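Local structure of putative prolyl-tRNA synthetase (5XIL) at residues G161-A166 / A172-E177; C181-Y186 / V194-K199; R329-L334 / N345-K350. The protein probably attaches L-proline to tRNA(Pro) at the cost of ATP, and is described here through a piece holding its catalytic core, anticodon-binding and C-terminal zinc-binding parts. One frame throughout, in Å; residues are numbered along the deposited sequence. Where two conformers were deposited one is given.

Contact 1 of 3, residues G161-A166 / A172-E177; sequences GHCAWA and AKEVLE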
loop_
_atom_site.group_PDB
_atom_site.type_symbol
_atom_site.label_atom_id
_atom_site.label_comp_id
_atom_site.label_asym_id
_atom_site.label_seq_id
_atom_site.Cartn_x
_atom_site.Cartn_y
_atom_site.Cartn_z
ATOM N N GLY A 161 10.017 8.919 -5.721
ATOM C CA GLY A 161 9.237 9.868 -6.451
ATOM C C GLY A 161 10.186 10.571 -7.411
ATOM O O GLY A 161 11.368 10.811 -7.096
ATOM N N HIS A 162 9.625 10.948 -8.560
ATOM C CA HIS A 162 10.377 11.688 -9.629
ATOM C C HIS A 162 9.417 12.690 -10.223
ATOM O O HIS A 162 8.327 12.323 -10.750
ATOM C CB HIS A 162 10.925 10.782 -10.721
ATOM C CG HIS A 162 11.815 9.685 -10.239
ATOM N ND1 HIS A 162 13.183 9.703 -10.433
ATOM C CD2 HIS A 162 11.546 8.532 -9.581
ATOM C CE1 HIS A 162 13.719 8.599 -9.914
ATOM N NE2 HIS A 162 12.748 7.892 -9.363
ATOM N N CYS A 163 9.771 13.960 -10.132
ATOM C CA CYS A 163 8.929 15.023 -10.641
ATOM C C CYS A 163 9.706 15.929 -11.616
ATOM O O CYS A 163 10.909 16.086 -11.529
ATOM C CB CYS A 163 8.373 15.847 -9.461
ATOM S SG CYS A 163 7.409 14.765 -8.286
ATOM N N ALA A 164 8.945 16.574 -12.506
ATOM C CA ALA A 164 9.464 17.511 -13.499
ATOM C C ALA A 164 8.483 18.652 -13.548
ATOM O O ALA A 164 7.263 18.424 -13.724
ATOM C CB ALA A 164 9.507 16.834 -14.854
ATOM N N TRP A 165 8.987 19.861 -13.407
ATOM C CA TRP A 165 8.181 21.059 -13.345
ATOM C C TRP A 165 8.652 22.047 -14.456
ATOM O O TRP A 165 9.793 22.026 -14.828
ATOM C CB TRP A 165 8.379 21.765 -12.009
ATOM C CG TRP A 165 7.935 21.002 -10.817
ATOM C CD1 TRP A 165 8.619 20.027 -10.144
ATOM C CD2 TRP A 165 6.676 21.152 -10.161
ATOM N NE1 TRP A 165 7.830 19.566 -9.088
ATOM C CE2 TRP A 165 6.647 20.242 -9.078
ATOM C CE3 TRP A 165 5.581 21.998 -10.363
ATOM C CZ2 TRP A 165 5.550 20.170 -8.180
ATOM C CZ3 TRP A 165 4.472 21.879 -9.521
ATOM C CH2 TRP A 165 4.466 20.959 -8.450
ATOM N N ALA A 166 7.789 22.976 -14.818
ATOM C CA ALA A 166 8.121 24.097 -15.727
ATOM C C ALA A 166 9.120 25.111 -15.158
ATOM O O ALA A 166 10.029 25.518 -15.888
ATOM C CB ALA A 166 6.822 24.800 -16.213
ATOM N N ALA A 172 12.055 23.400 -6.486
ATOM C CA ALA A 172 12.707 23.646 -5.196
ATOM C C ALA A 172 11.754 23.586 -4.048
ATOM O O ALA A 172 12.098 23.058 -2.961
ATOM C CB ALA A 172 13.432 24.983 -5.150
ATOM N N LYS A 173 10.558 24.110 -4.253
ATOM C CA LYS A 173 9.562 24.113 -3.208
ATOM C C LYS A 173 9.119 22.671 -2.877
ATOM O O LYS A 173 9.037 22.337 -1.715
ATOM C CB LYS A 173 8.370 24.985 -3.583
ATOM C CG LYS A 173 7.116 24.850 -2.725
ATOM C CD LYS A 173 6.136 25.940 -3.180
ATOM C CE LYS A 173 4.851 25.989 -2.360
ATOM N NZ LYS A 173 4.196 24.659 -2.500
ATOM N N GLU A 174 8.944 21.839 -3.892
ATOM C CA GLU A 174 8.491 20.454 -3.661
ATOM C C GLU A 174 9.575 19.625 -2.965
ATOM O O GLU A 174 9.281 18.735 -2.158
ATOM C CB GLU A 174 8.102 19.809 -4.960
ATOM C CG GLU A 174 7.432 18.440 -4.761
ATOM C CD GLU A 174 7.082 17.752 -6.062
ATOM O OE1 GLU A 174 7.910 17.744 -7.041
ATOM O OE2 GLU A 174 5.982 17.179 -6.099
ATOM N N VAL A 175 10.821 19.873 -3.361
ATOM C CA VAL A 175 11.976 19.228 -2.732
ATOM C C VAL A 175 11.891 19.304 -1.206
ATOM O O VAL A 175 12.049 18.300 -0.507
ATOM C CB VAL A 175 13.288 19.851 -3.227
ATOM C CG1 VAL A 175 14.425 19.476 -2.298
ATOM C CG2 VAL A 175 13.619 19.349 -4.630
ATOM N N LEU A 176 11.579 20.483 -0.689
ATOM C CA LEU A 176 11.469 20.705 0.738
ATOM C C LEU A 176 10.147 20.235 1.327
ATOM O O LEU A 176 10.117 19.852 2.485
ATOM C CB LEU A 176 11.720 22.158 1.098
ATOM C CG LEU A 176 13.095 22.738 0.794
ATOM C CD1 LEU A 176 13.177 24.251 0.961
ATOM C CD2 LEU A 176 14.100 22.082 1.713
ATOM N N GLU A 177 9.079 20.254 0.563
ATOM C CA GLU A 177 7.824 19.677 1.009
ATOM C C GLU A 177 7.989 18.190 1.277
ATOM O O GLU A 177 7.489 17.673 2.304
ATOM C CB GLU A 177 6.674 19.920 0.048
ATOM C CG GLU A 177 6.159 21.375 0.120
ATOM C CD GLU A 177 5.264 21.741 -1.068
ATOM O OE1 GLU A 177 5.347 21.159 -2.168
ATOM O OE2 GLU A 177 4.466 22.666 -0.912
#

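Contact 2 of 3, residues C181-Y186 / V194-K199; sequences CYASVY and VVRGRK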
loop_
_atom_site.group_PDB
_atom_site.type_symbol
_atom_site.label_atom_id
_atom_site.label_comp_id
_atom_site.label_asym_id
_atom_site.label_seq_id
_atom_site.Cartn_x
_atom_site.Cartn_y
_atom_site.Cartn_z
ATOM N N CYS A 181 7.839 15.808 4.690
ATOM C CA CYS A 181 7.160 14.564 4.809
ATOM C C CYS A 181 8.042 13.487 5.444
ATOM O O CYS A 181 7.578 12.727 6.312
ATOM C CB CYS A 181 6.668 14.026 3.452
ATOM S SG CYS A 181 5.402 15.009 2.674
ATOM N N TYR A 182 9.298 13.406 4.993
ATOM C CA TYR A 182 10.211 12.403 5.506
ATOM C C TYR A 182 10.530 12.700 7.016
ATOM O O TYR A 182 10.638 11.771 7.836
ATOM C CB TYR A 182 11.484 12.405 4.633
ATOM C CG TYR A 182 11.321 11.870 3.214
ATOM C CD1 TYR A 182 10.199 11.106 2.841
ATOM C CD2 TYR A 182 12.289 12.091 2.252
ATOM C CE1 TYR A 182 10.087 10.596 1.583
ATOM C CE2 TYR A 182 12.166 11.593 1.024
ATOM C CZ TYR A 182 11.104 10.836 0.661
ATOM O OH TYR A 182 11.056 10.238 -0.592
ATOM N N ALA A 183 10.786 13.968 7.329
ATOM C CA ALA A 183 10.996 14.381 8.697
ATOM C C ALA A 183 9.798 13.927 9.539
ATOM O O ALA A 183 9.989 13.481 10.689
ATOM C CB ALA A 183 11.186 15.889 8.835
ATOM N N SER A 184 8.611 14.140 9.016
ATOM C CA SER A 184 7.382 13.780 9.722
ATOM C C SER A 184 7.243 12.287 9.929
ATOM O O SER A 184 6.789 11.846 10.969
ATOM C CB SER A 184 6.149 14.290 9.039
ATOM O OG SER A 184 6.263 15.673 8.887
ATOM N N VAL A 185 7.603 11.499 8.949
ATOM C CA VAL A 185 7.765 10.040 9.161
ATOM C C VAL A 185 8.548 9.695 10.409
ATOM O O VAL A 185 8.038 8.998 11.308
ATOM C CB VAL A 185 8.308 9.278 7.928
ATOM C CG1 VAL A 185 8.583 7.815 8.252
ATOM C CG2 VAL A 185 7.306 9.376 6.797
ATOM N N TYR A 186 9.776 10.188 10.496
ATOM C CA TYR A 186 10.628 9.878 11.607
ATOM C C TYR A 186 10.059 10.426 12.919
ATOM O O TYR A 186 9.916 9.680 13.883
ATOM C CB TYR A 186 12.019 10.494 11.399
ATOM C CG TYR A 186 12.875 9.599 10.524
ATOM C CD1 TYR A 186 13.417 8.435 11.059
ATOM C CD2 TYR A 186 13.125 9.858 9.192
ATOM C CE1 TYR A 186 14.191 7.578 10.330
ATOM C CE2 TYR A 186 13.909 9.008 8.408
ATOM C CZ TYR A 186 14.509 7.897 9.000
ATOM O OH TYR A 186 15.244 6.933 8.320
ATOM N N VAL A 194 15.398 14.184 14.028
ATOM C CA VAL A 194 16.206 14.293 12.838
ATOM C C VAL A 194 16.846 15.666 12.794
ATOM O O VAL A 194 16.299 16.639 13.397
ATOM C CB VAL A 194 15.391 14.054 11.541
ATOM C CG1 VAL A 194 14.754 12.716 11.551
ATOM C CG2 VAL A 194 14.364 15.145 11.284
ATOM N N VAL A 195 17.904 15.777 11.996
ATOM C CA VAL A 195 18.448 17.085 11.561
ATOM C C VAL A 195 18.149 17.341 10.085
ATOM O O VAL A 195 18.678 16.652 9.236
ATOM C CB VAL A 195 19.994 17.194 11.837
ATOM C CG1 VAL A 195 20.550 18.512 11.309
ATOM C CG2 VAL A 195 20.207 17.139 13.341
ATOM N N ARG A 196 17.258 18.276 9.780
ATOM C CA ARG A 196 17.001 18.665 8.378
ATOM C C ARG A 196 18.151 19.500 7.928
ATOM O O ARG A 196 18.519 20.465 8.603
ATOM C CB ARG A 196 15.724 19.516 8.320
ATOM C CG ARG A 196 14.446 18.816 8.749
ATOM C CD ARG A 196 13.448 19.871 9.224
ATOM N NE ARG A 196 12.112 19.362 9.532
ATOM C CZ ARG A 196 11.751 18.758 10.634
ATOM N NH1 ARG A 196 12.625 18.513 11.559
ATOM N NH2 ARG A 196 10.456 18.462 10.815
ATOM N N GLY A 197 18.686 19.206 6.740
ATOM C CA GLY A 197 19.786 20.039 6.210
ATOM C C GLY A 197 20.078 19.731 4.749
ATOM O O GLY A 197 19.328 19.012 4.082
ATOM N N ARG A 198 21.145 20.351 4.253
ATOM C CA ARG A 198 21.566 20.182 2.893
ATOM C C ARG A 198 22.905 19.466 2.863
ATOM O O ARG A 198 23.827 19.755 3.651
ATOM C CB ARG A 198 21.726 21.550 2.218
ATOM C CG ARG A 198 21.872 21.463 0.721
ATOM C CD ARG A 198 22.177 22.806 0.044
ATOM N NE ARG A 198 23.113 23.673 0.756
ATOM C CZ ARG A 198 22.784 24.712 1.524
ATOM N NH1 ARG A 198 21.506 25.011 1.761
ATOM N NH2 ARG A 198 23.749 25.428 2.105
ATOM N N LYS A 199 23.049 18.540 1.941
ATOM C CA LYS A 199 24.292 17.882 1.790
ATOM C C LYS A 199 25.345 18.870 1.238
ATOM O O LYS A 199 25.001 19.825 0.515
ATOM C CB LYS A 199 24.207 16.668 0.886
ATOM C CG LYS A 199 23.354 15.522 1.406
ATOM C CD LYS A 199 24.000 14.823 2.570
ATOM C CE LYS A 199 23.424 13.420 2.678
ATOM N NZ LYS A 199 23.932 12.732 3.890
#

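Contact 3 of 3, residues R329-L334 / N345-K350; sequences RARCDL and NHWEVK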
loop_
_atom_site.group_PDB
_atom_site.type_symbol
_atom_site.label_atom_id
_atom_site.label_comp_id
_atom_site.label_asym_id
_atom_site.label_seq_id
_atom_site.Cartn_x
_atom_site.Cartn_y
_atom_site.Cartn_z
ATOM N N ARG A 329 -5.111 -0.925 19.679
ATOM C CA ARG A 329 -4.753 -2.255 19.206
ATOM C C ARG A 329 -4.370 -3.111 20.401
ATOM O O ARG A 329 -3.214 -3.115 20.825
ATOM C CB ARG A 329 -3.591 -2.180 18.214
ATOM C CG ARG A 329 -3.956 -1.552 16.878
ATOM C CD ARG A 329 -2.877 -1.801 15.837
ATOM N NE ARG A 329 -1.719 -0.934 16.033
ATOM C CZ ARG A 329 -1.735 0.384 15.864
ATOM N NH1 ARG A 329 -2.854 0.994 15.494
ATOM N NH2 ARG A 329 -0.634 1.095 16.064
ATOM N N ALA A 330 -5.341 -3.834 20.947
ATOM C CA ALA A 330 -5.078 -4.661 22.117
ATOM C C ALA A 330 -5.197 -6.108 21.776
ATOM O O ALA A 330 -5.968 -6.472 20.894
ATOM C CB ALA A 330 -6.053 -4.318 23.265
ATOM N N ARG A 331 -4.506 -6.933 22.523
ATOM C CA ARG A 331 -4.711 -8.346 22.465
ATOM C C ARG A 331 -4.371 -9.013 23.759
ATOM O O ARG A 331 -3.686 -8.428 24.579
ATOM C CB ARG A 331 -3.945 -8.925 21.308
ATOM C CG ARG A 331 -2.498 -8.867 21.335
ATOM C CD ARG A 331 -2.001 -9.932 20.349
ATOM N NE ARG A 331 -2.118 -11.234 20.991
ATOM C CZ ARG A 331 -1.650 -12.370 20.496
ATOM N NH1 ARG A 331 -1.006 -12.381 19.322
ATOM N NH2 ARG A 331 -1.832 -13.494 21.192
ATOM N N CYS A 332 -4.858 -10.257 23.941
ATOM C CA CYS A 332 -4.473 -11.080 25.063
ATOM C C CYS A 332 -3.406 -12.135 24.823
ATOM O O CYS A 332 -3.264 -12.635 23.755
ATOM C CB CYS A 332 -5.714 -11.809 25.585
ATOM S SG CYS A 332 -6.972 -10.669 26.027
ATOM N N ASP A 333 -2.640 -12.453 25.840
ATOM C CA ASP A 333 -1.754 -13.593 25.793
ATOM C C ASP A 333 -2.255 -14.577 26.875
ATOM O O ASP A 333 -1.944 -14.413 28.063
ATOM C CB ASP A 333 -0.314 -13.228 26.010
ATOM C CG ASP A 333 0.629 -14.374 25.659
ATOM O OD1 ASP A 333 0.164 -15.546 25.685
ATOM O OD2 ASP A 333 1.808 -14.136 25.321
ATOM N N LEU A 334 -3.057 -15.541 26.459
ATOM C CA LEU A 334 -3.627 -16.554 27.386
ATOM C C LEU A 334 -2.946 -17.921 27.252
ATOM O O LEU A 334 -3.527 -18.957 27.615
ATOM C CB LEU A 334 -5.125 -16.699 27.131
ATOM C CG LEU A 334 -5.888 -15.372 27.056
ATOM C CD1 LEU A 334 -7.316 -15.607 26.637
ATOM C CD2 LEU A 334 -5.850 -14.595 28.338
ATOM N N ASN A 345 8.082 -11.293 29.679
ATOM C CA ASN A 345 9.405 -11.141 29.025
ATOM C C ASN A 345 9.301 -11.100 27.487
ATOM O O ASN A 345 9.941 -10.234 26.821
ATOM C CB ASN A 345 10.369 -12.272 29.414
ATOM C CG ASN A 345 11.680 -12.203 28.611
ATOM O OD1 ASN A 345 12.578 -11.354 28.879
ATOM N ND2 ASN A 345 11.776 -13.027 27.615
ATOM N N HIS A 346 8.532 -12.037 26.942
ATOM C CA HIS A 346 8.293 -12.166 25.545
ATOM C C HIS A 346 7.814 -10.852 24.925
ATOM O O HIS A 346 8.317 -10.397 23.913
ATOM C CB HIS A 346 7.258 -13.266 25.298
ATOM C CG HIS A 346 6.789 -13.370 23.877
ATOM N ND1 HIS A 346 7.517 -13.995 22.882
ATOM C CD2 HIS A 346 5.629 -12.968 23.292
ATOM C CE1 HIS A 346 6.849 -13.938 21.757
ATOM N NE2 HIS A 346 5.699 -13.332 21.980
ATOM N N TRP A 347 6.780 -10.258 25.512
ATOM C CA TRP A 347 6.249 -8.958 25.039
ATOM C C TRP A 347 7.141 -7.771 25.375
ATOM O O TRP A 347 7.118 -6.763 24.651
ATOM C CB TRP A 347 4.824 -8.749 25.583
ATOM C CG TRP A 347 3.867 -9.821 24.985
ATOM C CD1 TRP A 347 3.356 -10.951 25.614
ATOM C CD2 TRP A 347 3.437 -9.912 23.615
ATOM N NE1 TRP A 347 2.633 -11.672 24.738
ATOM C CE2 TRP A 347 2.648 -11.072 23.504
ATOM C CE3 TRP A 347 3.587 -9.098 22.499
ATOM C CZ2 TRP A 347 2.043 -11.461 22.309
ATOM C CZ3 TRP A 347 2.952 -9.478 21.284
ATOM C CH2 TRP A 347 2.205 -10.640 21.209
ATOM N N GLU A 348 7.906 -7.864 26.460
ATOM C CA GLU A 348 8.927 -6.873 26.770
ATOM C C GLU A 348 9.957 -6.816 25.674
ATOM O O GLU A 348 10.338 -5.735 25.209
ATOM C CB GLU A 348 9.636 -7.205 28.081
ATOM C CG GLU A 348 10.662 -6.169 28.508
ATOM C CD GLU A 348 11.016 -6.304 29.968
ATOM O OE1 GLU A 348 11.876 -7.142 30.311
ATOM O OE2 GLU A 348 10.392 -5.597 30.773
ATOM N N VAL A 349 10.421 -7.990 25.277
ATOM C CA VAL A 349 11.434 -8.036 24.259
ATOM C C VAL A 349 10.940 -7.492 22.900
ATOM O O VAL A 349 11.697 -6.886 22.115
ATOM C CB VAL A 349 11.974 -9.460 24.122
ATOM C CG1 VAL A 349 12.941 -9.518 22.941
ATOM C CG2 VAL A 349 12.694 -9.850 25.432
ATOM N N LYS A 350 9.645 -7.712 22.618
ATOM C CA LYS A 350 9.019 -7.212 21.395
ATOM C C LYS A 350 8.809 -5.756 21.472
ATOM O O LYS A 350 8.730 -5.093 20.445
ATOM C CB LYS A 350 7.705 -7.919 21.085
ATOM C CG LYS A 350 7.902 -9.361 20.653
ATOM C CD LYS A 350 6.610 -10.152 20.542
ATOM C CE LYS A 350 5.783 -9.664 19.377
ATOM N NZ LYS A 350 6.520 -10.058 18.127
#

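Contact 1 of 3, residues G161-A166 / A172-E177
E174 OE1 accepts two hydrogen bonds, one from W165 NE1 and one from N260 ND2. The bond from W165 NE1, on strand 156-165, is 2.7 Å long, with an N-H...O angle of 157°. N260 belongs to the neighbouring strand 253-265. The carboxylate oxygen lies in the plane of the indole, at the edge that carries the N-H. The indole does not lie in the plane of the carboxylate: NE1 reaches OE1 from above that plane, and the two planes stand 78° apart.

E174 comes from helix 168-189, the helix that follows the strand. Its CG is anti to the backbone N (chi1 -172°) and the chain runs on extended, which carries the carboxylate across to the strand. C163, two residues before W165 and on the same face of the strand, lies beside the acid. Its CB comes to 3.1 Å from E174 OE1, a tight fit. C163 SG lies 3.6 Å from E174 OE2. The ring atom W165 CZ2 also packs against E174, 3.6 Å from CD.

The other oxygen, OE2, forms a salt bridge with R132 of strand 131-139. Both oxygens of this buried carboxylate therefore have partners, and the acid ties the helix to three strands of the class II synthetase core. The arginine and the two N-H donors would be expected to stabilise E174 as the charged carboxylate.

Contact 2 of 3, residues C181-Y186 / V194-K199
Segments 181-186 and 194-199 come closest at A183 and V194, whose CA atoms are 6.7 Å apart. The contact is made by side chains and is mostly apolar.

A183 lies under the guanidinium of R196. Its CB sits over one face of that group, 3.2 Å above the plane and set toward the rim. The nearest atom is R196 NH2, 3.3 Å from A183 CB, and R196 CZ follows at 3.4 Å. The small methyl lets the flat group lie close to the helix. R196 reaches it with a chain extended from CG to NE, while chi4 of 80° turns the guanidinium out of line with that chain. The charged end is held by the helix itself: NE pairs with E180 and NH1 with E187, both in salt bridges. These acids are one turn before and one turn after A183, so they fix how the guanidinium lies over the methyl.

V194 divides its two methyls between two helix residues. CG1 packs on Y186, 3.5 Å from its CB, and touches the start of the ring obliquely. CG2 meets A183 CB at 4.1 Å. With chi1 at -58°, CG1 is anti to the carbonyl carbon and CG2 lies between it and the backbone N, on the A183 side. The Y186 side chain crosses that of V194 at about a right angle and runs on to G227, whose carbonyl O takes a hydrogen bond from Y186 OH.

The contact packs helix on strand within the class II synthetase core, away from the metal sites. A183 and V194 also touch V214 of strand 210-218, which, like strand 475-480, pairs antiparallel with strand 195-198. On another side of the helix, C181 and Y182 pack against helix 40-60.

Contact 3 of 3, residues R329-L334 / N345-K350
One hydrogen bond joins D333 to W347. W347 NE1 donates to D333 OD2 at 2.7 Å, with an N-H...O angle of 163°. The bond uses the anti lone pair of OD2, the one away from OD1. The acceptor lies near the plane of the indole, while the carboxylate stands almost square to the ring, 88° apart. CG of D333 is anti to the backbone N, which sends the carboxylate out from the end of strand 330-332 toward the helix. OD2 has a second, charged partner in R335, which forms a salt bridge with it. This buried oxygen is thus held by an indole N-H and a guanidinium.

Contacts with flat groups come next. The six-membered edge of W347 points at one face of the R331 guanidinium, with W347 CZ2 4.2 Å above its centre. The closest pair is R331 NH1 and W347 CH2, 4.1 Å apart. The planes are 59° apart, so the two groups are not stacked. A bend in the R331 chain turns the guanidinium back to C332 O, which accepts from R331 NH2 at 3.1 Å and weakly from R331 NE. On the helix, H346 CD2 lies over one face of W347, toward the rim.

Apolar packing adds to the contact: W347 touches I294 on strand 293-297 and V352 in the loop after its helix.

Strand 330-332 is an outer strand of the five-stranded mixed sheet. Helix 340-350 follows it and leads to strand 354-358. Such helices packed on a mixed sheet are characteristic of the alpha/beta anticodon-binding domain of class IIa synthetases such as prolyl-tRNA synthetase, to which this contact belongs.

Contacts 1 and 2 share helix 168-189, which meets strand 156-165 in contact 1 and strand 195-198 in contact 2. Their centres are 16 Å apart, and both belong to the class II catalytic core. Contact 3 lies in the anticodon-binding domain, with its centre about 43 Å from contact 1 and 32 Å from contact 2. The nearest atoms of contacts 2 and 3 are still about 13 Å apart. Contacts 1 and 3 both use a tryptophan N-H given to a buried carboxylate that also pairs with an arginine. All three lie away from the annotated magnesium site at E219 and H413 and from the zinc cysteines C438, C443 and C493.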